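Local coordinates for uncharacterized protein MG377 homolog (Mycoplasma pneumoniae, PDB 1ZXJ), which is of unknown function but may act as a chaperone, being a mostly helical protein of three lobes, at residues S166-Y169 / E170-Q174; V199-T202 / I203-K207. All blocks are in the same frame, centred on the assembly; numbering follows the deposited sequence.

Contact 1: residues S166-Y169 / E170-Q174; sequences SLYY and EKTNQ
The ring of Tyr-168 lies over the beta carbon of Thr-172, one helical turn further on: CB of Thr-172 sits 4.3 Å from the ring centroid, 29° off the normal, an off-centre CH-pi contact. OG1 of the same threonine approaches the CE1 side of this ring obliquely. Beyond it, the phenol OH of Tyr-168 comes within 2.9 Å of Gln-174 OE1, the amide plane turned 56° from the ring. With CG anti to the backbone N (chi1 174°), the ring leans out from the side of the helix, where the chain past Thr-172 meets it. The neighbouring ring of Tyr-169 receives the carbonyl O of Gln-174 at its edge, 3.3 Å from CD1. Along the backbone, Ser-166 O accepts from both Tyr-169 N and Glu-170 N, and Thr-172 N closes the final turn on Tyr-168 O at 3.1 Å. Thr-172 is the first residue to leave helical backbone angles, and from there the chain folds back beside the two tyrosines. Val-176 touches both tyrosine side chains, and Phe-69 meets Lys-171 and Thr-172. At this C-terminal end of helix 158-171, aromatic surface thus meets mostly polar atoms, consistent with a solvent-facing helix end rather than a hydrophobic core.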
loop_
_atom_site.group_PDB
_atom_site.type_symbol
_atom_site.label_atom_id
_atom_site.label_comp_id
_atom_site.label_asym_id
_atom_site.label_seq_id
_atom_site.Cartn_x
_atom_site.Cartn_y
_atom_site.Cartn_z
ATOM N N SER A 166 -20.419 -0.588 4.672
ATOM C CA SER A 166 -21.421 -0.690 5.707
ATOM C C SER A 166 -20.796 -0.627 7.087
ATOM O O SER A 166 -21.209 0.172 7.919
ATOM C CB SER A 166 -22.200 -1.984 5.540
ATOM O OG SER A 166 -22.814 -2.005 4.270
ATOM N N LEU A 167 -19.800 -1.469 7.336
ATOM C CA LEU A 167 -19.135 -1.488 8.634
ATOM C C LEU A 167 -18.552 -0.125 8.996
ATOM O O LEU A 167 -18.371 0.192 10.175
ATOM C CB LEU A 167 -18.040 -2.551 8.641
ATOM C CG LEU A 167 -18.561 -3.984 8.507
ATOM C CD1 LEU A 167 -17.405 -4.942 8.227
ATOM C CD2 LEU A 167 -19.295 -4.376 9.775
ATOM N N TYR A 168 -18.272 0.686 7.982
ATOM C CA TYR A 168 -17.726 2.011 8.213
ATOM C C TYR A 168 -18.792 2.967 8.709
ATOM O O TYR A 168 -18.501 3.897 9.458
ATOM C CB TYR A 168 -17.115 2.573 6.938
ATOM C CG TYR A 168 -16.661 4.004 7.088
ATOM C CD1 TYR A 168 -15.842 4.389 8.151
ATOM C CD2 TYR A 168 -17.045 4.976 6.164
ATOM C CE1 TYR A 168 -15.418 5.707 8.290
ATOM C CE2 TYR A 168 -16.626 6.300 6.292
ATOM C CZ TYR A 168 -15.814 6.655 7.356
ATOM O OH TYR A 168 -15.394 7.957 7.478
ATOM N N TYR A 169 -20.024 2.742 8.271
ATOM C CA TYR A 169 -21.155 3.574 8.665
ATOM C C TYR A 169 -21.608 3.212 10.079
ATOM O O TYR A 169 -22.192 4.040 10.782
ATOM C CB TYR A 169 -22.306 3.364 7.684
ATOM C CG TYR A 169 -23.611 4.055 8.030
ATOM C CD1 TYR A 169 -23.844 5.383 7.663
ATOM C CD2 TYR A 169 -24.644 3.356 8.655
ATOM C CE1 TYR A 169 -25.075 5.989 7.899
ATOM C CE2 TYR A 169 -25.875 3.954 8.897
ATOM C CZ TYR A 169 -26.086 5.265 8.511
ATOM O OH TYR A 169 -27.325 5.832 8.699
ATOM N N GLU A 170 -21.339 1.976 10.493
ATOM C CA GLU A 170 -21.723 1.530 11.823
ATOM C C GLU A 170 -20.824 2.135 12.895
ATOM O O GLU A 170 -21.315 2.767 13.824
ATOM C CB GLU A 170 -21.680 0.001 11.926
ATOM C CG GLU A 170 -21.989 -0.510 13.342
ATOM C CD GLU A 170 -21.968 -2.036 13.479
ATOM O OE1 GLU A 170 -22.139 -2.536 14.619
ATOM O OE2 GLU A 170 -21.785 -2.739 12.458
ATOM N N LYS A 171 -19.512 1.942 12.771
ATOM C CA LYS A 171 -18.591 2.477 13.767
ATOM C C LYS A 171 -18.502 3.993 13.686
ATOM O O LYS A 171 -18.240 4.663 14.679
ATOM C CB LYS A 171 -17.195 1.858 13.623
ATOM C CG LYS A 171 -16.228 2.330 14.719
ATOM C CD LYS A 171 -14.946 1.491 14.826
ATOM C CE LYS A 171 -14.030 2.037 15.933
ATOM N NZ LYS A 171 -12.846 1.177 16.215
ATOM N N THR A 172 -18.709 4.534 12.495
ATOM C CA THR A 172 -18.682 5.975 12.315
ATOM C C THR A 172 -20.146 6.399 12.327
ATOM O O THR A 172 -20.919 5.926 13.158
ATOM C CB THR A 172 -18.039 6.355 10.973
ATOM O OG1 THR A 172 -16.677 5.914 10.958
ATOM C CG2 THR A 172 -18.060 7.844 10.780
ATOM N N ASN A 173 -20.534 7.282 11.418
ATOM C CA ASN A 173 -21.916 7.696 11.341
ATOM C C ASN A 173 -22.146 8.571 10.133
ATOM O O ASN A 173 -23.284 8.855 9.770
ATOM C CB ASN A 173 -22.333 8.433 12.610
ATOM C CG ASN A 173 -23.714 8.021 13.085
ATOM O OD1 ASN A 173 -24.217 8.519 14.093
ATOM N ND2 ASN A 173 -24.334 7.096 12.359
ATOM N N GLN A 174 -21.064 8.984 9.489
ATOM C CA GLN A 174 -21.203 9.832 8.322
ATOM C C GLN A 174 -21.764 9.147 7.096
ATOM O O GLN A 174 -21.789 7.923 6.985
ATOM C CB GLN A 174 -19.881 10.502 7.963
ATOM C CG GLN A 174 -18.655 9.653 8.169
ATOM C CD GLN A 174 -17.715 10.271 9.185
ATOM O OE1 GLN A 174 -16.591 9.808 9.368
ATOM N NE2 GLN A 174 -18.176 11.323 9.860
#

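Contact 2: residues V199-T202 / I203-K207; sequences VLET and INHFK
Glu-201 and His-205 meet one turn apart at the C-terminal end of helix 183-204. The backbone O of Glu-201 lies over one face of the imidazole, 3.3 Å above its plane and displaced toward the rim. The carboxylate comes in on the same side of the ring, beyond its NE2 corner, with OE1 3.2 Å from NE2 of His-205 and the two planes 82° apart; the bend at chi2 (-68°) swings the acid forward, toward the end of the helix. Next to this pair, Thr-202 O points at the edge of the Phe-206 ring, 3.0 Å from CD1 and in its plane, while the methyl CG2 of Thr-202 lies 4.2 Å from CE1. Val-199 CG1 and Ile-203 CD1 add a looser apolar contact at 4.3 Å.

Backbone bonds set the positions of these residues. Ile-203 N donates to Val-199 O, whereas His-205 N donates to Thr-202 O at 3.0 Å and only weakly to Glu-201 O; the stronger bond thus goes three residues back, not four, consistent with a tightening of the last turn. Thr-202 OG1 is bonded to Met-198 O. Further out, Trp-152 of helix 129-152 meets the His-205 ring edge-to-face, and Phe-91 and Ile-98 of helix 74-98 pack on Thr-202. Past Phe-206, which meets Tyr-42, backbone bonds join Lys-207 to Ile-46, where strand 208-210 runs parallel to strand 46-48.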
loop_
_atom_site.group_PDB
_atom_site.type_symbol
_atom_site.label_atom_id
_atom_site.label_comp_id
_atom_site.label_asym_id
_atom_site.label_seq_id
_atom_site.Cartn_x
_atom_site.Cartn_y
_atom_site.Cartn_z
ATOM N N VAL A 199 -0.738 -6.212 -0.350
ATOM C CA VAL A 199 0.288 -6.050 0.654
ATOM C C VAL A 199 0.265 -7.260 1.566
ATOM O O VAL A 199 1.272 -7.938 1.755
ATOM C CB VAL A 199 0.071 -4.781 1.481
ATOM C CG1 VAL A 199 0.861 -4.847 2.769
ATOM C CG2 VAL A 199 0.528 -3.578 0.682
ATOM N N LEU A 200 -0.889 -7.557 2.132
ATOM C CA LEU A 200 -0.939 -8.706 3.007
ATOM C C LEU A 200 -0.493 -9.978 2.280
ATOM O O LEU A 200 0.138 -10.856 2.874
ATOM C CB LEU A 200 -2.346 -8.863 3.574
ATOM C CG LEU A 200 -2.819 -7.628 4.359
ATOM C CD1 LEU A 200 -4.222 -7.883 4.896
ATOM C CD2 LEU A 200 -1.852 -7.312 5.512
ATOM N N GLU A 201 -0.809 -10.052 0.990
ATOM C CA GLU A 201 -0.474 -11.199 0.144
ATOM C C GLU A 201 1.020 -11.320 -0.155
ATOM O O GLU A 201 1.584 -12.412 -0.147
ATOM C CB GLU A 201 -1.254 -11.112 -1.166
ATOM C CG GLU A 201 -2.638 -11.712 -1.107
ATOM C CD GLU A 201 -2.609 -13.217 -0.951
ATOM O OE1 GLU A 201 -1.602 -13.828 -1.374
ATOM O OE2 GLU A 201 -3.596 -13.790 -0.429
ATOM N N THR A 202 1.644 -10.189 -0.449
ATOM C CA THR A 202 3.071 -10.149 -0.708
ATOM C C THR A 202 3.754 -10.694 0.546
ATOM O O THR A 202 4.538 -11.625 0.483
ATOM C CB THR A 202 3.516 -8.709 -1.000
ATOM O OG1 THR A 202 3.111 -8.351 -2.329
ATOM C CG2 THR A 202 4.997 -8.577 -0.882
ATOM N N ILE A 203 3.427 -10.133 1.698
ATOM C CA ILE A 203 4.000 -10.602 2.951
ATOM C C ILE A 203 3.771 -12.101 3.191
ATOM O O ILE A 203 4.646 -12.797 3.711
ATOM C CB ILE A 203 3.423 -9.831 4.150
ATOM C CG1 ILE A 203 3.800 -8.359 4.043
ATOM C CG2 ILE A 203 3.943 -10.417 5.428
ATOM C CD1 ILE A 203 3.268 -7.469 5.155
ATOM N N ASN A 204 2.604 -12.611 2.821
ATOM C CA ASN A 204 2.308 -14.025 3.054
ATOM C C ASN A 204 3.174 -14.987 2.235
ATOM O O ASN A 204 3.249 -16.165 2.539
ATOM C CB ASN A 204 0.832 -14.314 2.764
ATOM C CG ASN A 204 0.443 -15.756 3.079
ATOM O OD1 ASN A 204 0.486 -16.193 4.234
ATOM N ND2 ASN A 204 0.067 -16.503 2.049
ATOM N N HIS A 205 3.844 -14.476 1.212
ATOM C CA HIS A 205 4.656 -15.326 0.358
ATOM C C HIS A 205 6.163 -15.346 0.601
ATOM O O HIS A 205 6.918 -15.711 -0.293
ATOM C CB HIS A 205 4.397 -14.970 -1.113
ATOM C CG HIS A 205 3.010 -15.301 -1.573
ATOM N ND1 HIS A 205 2.606 -15.186 -2.885
ATOM C CD2 HIS A 205 1.920 -15.711 -0.878
ATOM C CE1 HIS A 205 1.326 -15.504 -2.975
ATOM N NE2 HIS A 205 0.886 -15.824 -1.773
ATOM N N PHE A 206 6.609 -14.957 1.792
ATOM C CA PHE A 206 8.028 -14.959 2.073
ATOM C C PHE A 206 8.369 -15.324 3.505
ATOM O O PHE A 206 7.548 -15.168 4.394
ATOM C CB PHE A 206 8.616 -13.591 1.797
ATOM C CG PHE A 206 8.494 -13.146 0.390
ATOM C CD1 PHE A 206 7.344 -12.552 -0.053
ATOM C CD2 PHE A 206 9.577 -13.244 -0.470
ATOM C CE1 PHE A 206 7.255 -12.048 -1.334
ATOM C CE2 PHE A 206 9.512 -12.747 -1.765
ATOM C CZ PHE A 206 8.350 -12.138 -2.201
ATOM N N LYS A 207 9.589 -15.821 3.715
ATOM C CA LYS A 207 10.092 -16.143 5.054
ATOM C C LYS A 207 10.926 -14.909 5.447
ATOM O O LYS A 207 11.717 -14.398 4.647
ATOM C CB LYS A 207 11.035 -17.340 5.026
ATOM C CG LYS A 207 10.465 -18.663 4.588
ATOM C CD LYS A 207 11.645 -19.607 4.278
ATOM C CE LYS A 207 11.225 -20.965 3.714
ATOM N NZ LYS A 207 10.608 -21.857 4.746
#

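In the fold
Both contacts lie where a helix gives way to loop, yet they belong to different elements: contact 1 ends helix 158-171 and contact 2 ends helix 183-204. Their centres are 29 Å apart and their nearest atoms about 14 Å, with no touch between them. Contact 1 is a surface feature, 23 Å from the chain centre and with no buried residue; its tyrosines meet a threonine, an amide and backbone carbonyl oxygen. Contact 2 is partly buried, 13 Å from the centre, with Val-199 and Thr-202 enclosed by helices 74-98 and 129-152. Its aromatic groups accordingly meet other aromatic rings as well as backbone oxygen, and its chain continues directly into a parallel strand pair.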